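Long-range contacts in phosphoacetylglucosamine mutase (Aspergillus lentulus, PDB 5O9X), which probably interconverts N-acetylglucosamine 6-phosphate and N-acetylglucosamine 1-phosphate, acting as a phosphohexomutase in the synthesis of UDP-N-acetylglucosamine: residues 461-466 against 535-540; 322-327 against 409-414. The protein carries 1 engineered substitution. One frame throughout, in Å; residues are numbered along the deposited sequence.

Interaction 1. Residues 461-466 against 535-540; sequences VRVEVA and AVRDAG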
loop_
_atom_site.group_PDB
_atom_site.type_symbol
_atom_site.label_atom_id
_atom_site.label_comp_id
_atom_site.label_asym_id
_atom_site.label_seq_id
_atom_site.Cartn_x
_atom_site.Cartn_y
_atom_site.Cartn_z
ATOM N N VAL A 461 6.832 -8.853 16.676
ATOM C CA VAL A 461 6.667 -8.232 18.023
ATOM C C VAL A 461 6.883 -6.746 17.887
ATOM O O VAL A 461 7.932 -6.326 17.326
ATOM C CB VAL A 461 7.743 -8.747 19.019
ATOM C CG1 VAL A 461 7.502 -8.167 20.469
ATOM C CG2 VAL A 461 7.730 -10.248 19.067
ATOM N N ARG A 462 5.941 -5.955 18.426
ATOM C CA ARG A 462 6.031 -4.509 18.316
ATOM C C ARG A 462 6.653 -4.086 19.636
ATOM O O ARG A 462 6.088 -4.388 20.696
ATOM C CB ARG A 462 4.618 -3.895 18.167
ATOM C CG ARG A 462 4.493 -2.368 17.918
ATOM C CD ARG A 462 2.992 -2.004 18.049
ATOM N NE ARG A 462 2.717 -0.594 17.779
ATOM C CZ ARG A 462 2.968 0.351 18.699
ATOM N NH1 ARG A 462 3.433 -0.007 19.896
ATOM N NH2 ARG A 462 2.743 1.616 18.421
ATOM N N VAL A 463 7.828 -3.441 19.565
ATOM C CA VAL A 463 8.592 -3.127 20.773
ATOM C C VAL A 463 8.568 -1.612 20.985
ATOM O O VAL A 463 8.967 -0.865 20.107
ATOM C CB VAL A 463 10.072 -3.648 20.730
ATOM C CG1 VAL A 463 10.845 -3.236 22.014
ATOM C CG2 VAL A 463 10.116 -5.166 20.446
ATOM N N GLU A 464 8.127 -1.172 22.168
ATOM C CA GLU A 464 8.187 0.299 22.490
ATOM C C GLU A 464 9.538 0.661 23.047
ATOM O O GLU A 464 10.049 -0.088 23.836
ATOM C CB GLU A 464 7.037 0.649 23.470
ATOM C CG GLU A 464 5.796 0.813 22.615
ATOM C CD GLU A 464 4.542 1.161 23.347
ATOM O OE1 GLU A 464 4.517 1.050 24.602
ATOM O OE2 GLU A 464 3.553 1.461 22.616
ATOM N N VAL A 465 10.164 1.720 22.540
ATOM C CA VAL A 465 11.489 2.131 23.036
ATOM C C VAL A 465 11.420 3.648 23.307
ATOM O O VAL A 465 10.577 4.318 22.745
ATOM C CB VAL A 465 12.600 1.831 21.949
ATOM C CG1 VAL A 465 12.721 0.327 21.681
ATOM C CG2 VAL A 465 12.277 2.577 20.662
ATOM N N ALA A 466 12.374 4.226 24.047
ATOM C CA ALA A 466 12.417 5.720 24.265
ATOM C C ALA A 466 12.732 6.474 23.049
ATOM O O ALA A 466 12.251 7.629 22.876
ATOM C CB ALA A 466 13.485 6.099 25.282
ATOM N N ALA A 535 16.300 -8.069 23.760
ATOM C CA ALA A 535 17.595 -7.348 23.422
ATOM C C ALA A 535 17.360 -5.940 22.875
ATOM O O ALA A 535 18.062 -4.948 23.254
ATOM C CB ALA A 535 18.419 -8.212 22.450
ATOM N N VAL A 536 16.313 -5.775 22.034
ATOM C CA VAL A 536 15.945 -4.437 21.505
ATOM C C VAL A 536 15.417 -3.526 22.625
ATOM O O VAL A 536 15.774 -2.374 22.711
ATOM C CB VAL A 536 14.800 -4.614 20.410
ATOM C CG1 VAL A 536 14.132 -3.309 19.997
ATOM C CG2 VAL A 536 15.349 -5.370 19.178
ATOM N N ARG A 537 14.523 -4.072 23.441
ATOM C CA ARG A 537 13.834 -3.274 24.488
ATOM C C ARG A 537 14.889 -2.751 25.436
ATOM O O ARG A 537 14.943 -1.553 25.646
ATOM C CB ARG A 537 12.758 -4.092 25.220
ATOM C CG ARG A 537 11.660 -3.153 25.826
ATOM C CD ARG A 537 10.472 -3.996 26.425
ATOM N NE ARG A 537 9.720 -4.882 25.473
ATOM C CZ ARG A 537 9.927 -6.185 25.232
ATOM N NH1 ARG A 537 10.910 -6.797 25.828
ATOM N NH2 ARG A 537 9.145 -6.897 24.379
ATOM N N ASP A 538 15.776 -3.622 25.870
ATOM C CA ASP A 538 16.920 -3.301 26.679
ATOM C C ASP A 538 17.786 -2.175 26.052
ATOM O O ASP A 538 17.990 -1.102 26.683
ATOM C CB ASP A 538 17.703 -4.592 26.934
ATOM C CG ASP A 538 18.871 -4.421 27.858
ATOM O OD1 ASP A 538 19.425 -3.297 27.921
ATOM O OD2 ASP A 538 19.255 -5.445 28.506
ATOM N N ALA A 539 18.217 -2.349 24.811
ATOM C CA ALA A 539 18.955 -1.277 24.117
ATOM C C ALA A 539 18.174 0.064 23.974
ATOM O O ALA A 539 18.807 1.129 23.958
ATOM C CB ALA A 539 19.416 -1.788 22.733
ATOM N N GLY A 540 16.827 0.033 23.804
ATOM C CA GLY A 540 16.148 1.212 23.299
ATOM C C GLY A 540 15.605 2.074 24.415
ATOM O O GLY A 540 14.904 3.054 24.175
HETATM O O HOH W 1 6.451 -5.556 23.118
HETATM O O HOH W 2 7.474 -3.144 24.362
#
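Val463 and Val536 make the apolar centre of this strand-to-helix contact, with Val463 CG1 lying 3.9 Å from Val536 CG1. That methyl sits anti to its own backbone N (chi1 178°), and this carries it in between Val536 and the CB and CG of Arg537, so the aliphatic root of the arginine becomes a second wall. Farther along the chain, Val465 lies against the backbone of Gly540, where the last turn of the helix gives way to the C-terminal tail.

The direct hydrogen bond is also found here: Ala466 N donates to Gly540 O at 2.8 Å. It is bent, with 141° at the hydrogen, and the donor stands off the carbonyl plane. The same oxygen lies 3.4 Å from Val465 CB.

Water makes the remaining polar links. Arg537 bends at chi3, and its guanidinium edge meets two water molecules in plane. One gives a hydrogen to Arg462 O at 2.7 Å and is reached by Arg537 NH2 at a longer 3.3 Å. The other accepts from Glu464 N and from Arg537 NE, each at 3.0 Å. NH1 turns instead to Asn534. A single arginine thus reaches, through solvent, two backbone groups that flank Val463 along the chain, while Arg462, whose CB is directed away from the helix, forms salt bridges with Glu464 and Glu510.

Here strand 458-463, an edge strand of the antiparallel sheet, meets helix 522-539, the last of the C-terminal domain of this phosphohexomutase. The short axes run nearly parallel, 8° apart and 9.6 Å at closest approach. Val461 and Val463 bond through their backbones to Val515 and Val513, and the helix packs along one face of the sheet, with Val513, Val515, Phe471 and Ala533 filling in around the valines.

Interaction 2. Residues 322-327 against 409-414; sequences RSAGIA and RSLECL
Ala324, in the last turn of helix 306-324, is the small bump here: its CB lodges against the backbone of the other helix, 3.8 Å from Leu411 N and 4.1 Å from Leu411 CB. So short a side chain allows the two backbones to come close, with the CA atoms of Ala324 and Leu411 5.1 Å apart. To one side of it, two serines meet at their hydroxyls, Ser323 OG and Ser410 OG being 2.6 Å apart in a hydrogen bond.

On its other side, Ile326 supplies the larger knob. Its CG1 is held between the backbone N and the carbonyl carbon (chi1 59°), and from there the chain extends so that CD1 meets Leu411 CD1 at 3.7 Å and Leu414 CD1 at 4.2 Å. These two leucines, one helical turn apart, present a hollow to the isoleucine tip, and Ile326 and Leu411 cross at about a right angle.

The turn that swings Ile326 back is a Schellman motif, in which Gly325 takes a positive phi and its N returns to Arg322 O. The motif closes helix 306-324 and brings Ile326 round to add to the packing of its last turn against helix 405-420, within domain III.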
loop_
_atom_site.group_PDB
_atom_site.type_symbol
_atom_site.label_atom_id
_atom_site.label_comp_id
_atom_site.label_asym_id
_atom_site.label_seq_id
_atom_site.Cartn_x
_atom_site.Cartn_y
_atom_site.Cartn_z
ATOM N N ARG A 322 3.644 -18.083 -21.341
ATOM C CA ARG A 322 4.013 -19.278 -22.053
ATOM C C ARG A 322 2.945 -19.754 -23.035
ATOM O O ARG A 322 3.224 -20.173 -24.174
ATOM C CB ARG A 322 4.262 -20.407 -21.057
ATOM C CG ARG A 322 4.986 -21.626 -21.600
ATOM C CD ARG A 322 5.269 -22.633 -20.446
ATOM N NE ARG A 322 5.851 -21.944 -19.264
ATOM C CZ ARG A 322 5.276 -21.861 -18.058
ATOM N NH1 ARG A 322 4.093 -22.484 -17.846
ATOM N NH2 ARG A 322 5.880 -21.157 -17.062
ATOM N N SER A 323 1.729 -19.807 -22.536
ATOM C CA SER A 323 0.581 -20.195 -23.356
ATOM C C SER A 323 0.359 -19.271 -24.604
ATOM O O SER A 323 -0.028 -19.758 -25.706
ATOM C CB SER A 323 -0.622 -20.281 -22.424
ATOM O OG SER A 323 -1.788 -20.512 -23.151
ATOM N N ALA A 324 0.593 -17.966 -24.426
ATOM C CA ALA A 324 0.439 -16.977 -25.460
ATOM C C ALA A 324 1.639 -16.984 -26.469
ATOM O O ALA A 324 1.565 -16.282 -27.470
ATOM C CB ALA A 324 0.272 -15.562 -24.867
ATOM N N GLY A 325 2.729 -17.679 -26.147
ATOM C CA GLY A 325 3.874 -17.902 -27.031
ATOM C C GLY A 325 4.855 -16.770 -26.860
ATOM O O GLY A 325 5.723 -16.539 -27.720
ATOM N N ILE A 326 4.746 -16.070 -25.728
ATOM C CA ILE A 326 5.578 -14.886 -25.468
ATOM C C ILE A 326 6.461 -14.898 -24.168
ATOM O O ILE A 326 6.929 -13.818 -23.741
ATOM C CB ILE A 326 4.775 -13.545 -25.595
ATOM C CG1 ILE A 326 3.564 -13.462 -24.607
ATOM C CG2 ILE A 326 4.474 -13.245 -27.089
ATOM C CD1 ILE A 326 2.867 -12.107 -24.580
ATOM N N ALA A 327 6.689 -16.090 -23.603
ATOM C CA ALA A 327 7.432 -16.265 -22.339
ATOM C C ALA A 327 8.805 -15.600 -22.369
ATOM O O ALA A 327 9.161 -14.884 -21.435
ATOM C CB ALA A 327 7.607 -17.721 -22.004
ATOM N N ARG A 409 -6.434 -16.734 -26.703
ATOM C CA ARG A 409 -7.223 -16.633 -25.445
ATOM C C ARG A 409 -6.304 -16.187 -24.267
ATOM O O ARG A 409 -6.676 -15.321 -23.455
ATOM C CB ARG A 409 -7.904 -17.994 -25.105
ATOM C CG ARG A 409 -9.124 -18.270 -26.009
ATOM C CD ARG A 409 -9.951 -19.494 -25.565
ATOM N NE ARG A 409 -9.198 -20.770 -25.707
ATOM C CZ ARG A 409 -9.175 -21.525 -26.806
ATOM N NH1 ARG A 409 -9.834 -21.138 -27.879
ATOM N NH2 ARG A 409 -8.506 -22.639 -26.830
ATOM N N SER A 410 -5.116 -16.799 -24.177
ATOM C CA SER A 410 -4.162 -16.419 -23.141
ATOM C C SER A 410 -3.679 -15.000 -23.317
ATOM O O SER A 410 -3.543 -14.243 -22.313
ATOM C CB SER A 410 -3.015 -17.405 -23.151
ATOM O OG SER A 410 -3.476 -18.621 -22.526
ATOM N N LEU A 411 -3.419 -14.600 -24.578
ATOM C CA LEU A 411 -3.015 -13.229 -24.813
ATOM C C LEU A 411 -4.103 -12.241 -24.363
ATOM O O LEU A 411 -3.819 -11.213 -23.657
ATOM C CB LEU A 411 -2.584 -12.989 -26.289
ATOM C CG LEU A 411 -1.965 -11.587 -26.535
ATOM C CD1 LEU A 411 -0.523 -11.560 -26.006
ATOM C CD2 LEU A 411 -1.906 -11.323 -28.032
ATOM N N GLU A 412 -5.355 -12.535 -24.706
ATOM C CA GLU A 412 -6.461 -11.673 -24.323
ATOM C C GLU A 412 -6.629 -11.626 -22.794
ATOM O O GLU A 412 -6.985 -10.599 -22.268
ATOM C CB GLU A 412 -7.799 -12.133 -24.968
ATOM C CG GLU A 412 -7.980 -11.489 -26.373
ATOM C CD GLU A 412 -9.080 -12.131 -27.243
ATOM O OE1 GLU A 412 -10.245 -12.240 -26.773
ATOM O OE2 GLU A 412 -8.781 -12.530 -28.406
ATOM N N CYS A 413 -6.410 -12.761 -22.120
ATOM C CA CYS A 413 -6.476 -12.765 -20.646
ATOM C C CYS A 413 -5.377 -11.834 -20.120
ATOM O O CYS A 413 -5.631 -10.989 -19.280
ATOM C CB CYS A 413 -6.336 -14.216 -20.138
ATOM S SG CYS A 413 -6.702 -14.277 -18.371
ATOM N N LEU A 414 -4.162 -11.909 -20.653
ATOM C CA LEU A 414 -3.107 -10.997 -20.185
ATOM C C LEU A 414 -3.442 -9.553 -20.393
ATOM O O LEU A 414 -3.182 -8.706 -19.527
ATOM C CB LEU A 414 -1.756 -11.273 -20.876
ATOM C CG LEU A 414 -0.880 -12.349 -20.317
ATOM C CD1 LEU A 414 0.201 -12.628 -21.347
ATOM C CD2 LEU A 414 -0.280 -11.894 -18.962
#

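The two contacts illustrate how helix ends are anchored in separate domains of one chain. Interaction 2 lies within domain III, while interaction 1 belongs to the C-terminal domain and follows it in the sequence. Their centres are 50 Å apart, on opposite sides of the chain's centre, and their nearest atoms are about 36 Å apart, so they do not touch. The side chain of Val463 is about 12 Å from the bound glucose 1,6-bisphosphate, too far for it to touch the ligand. Neither contact includes the engineered substitution.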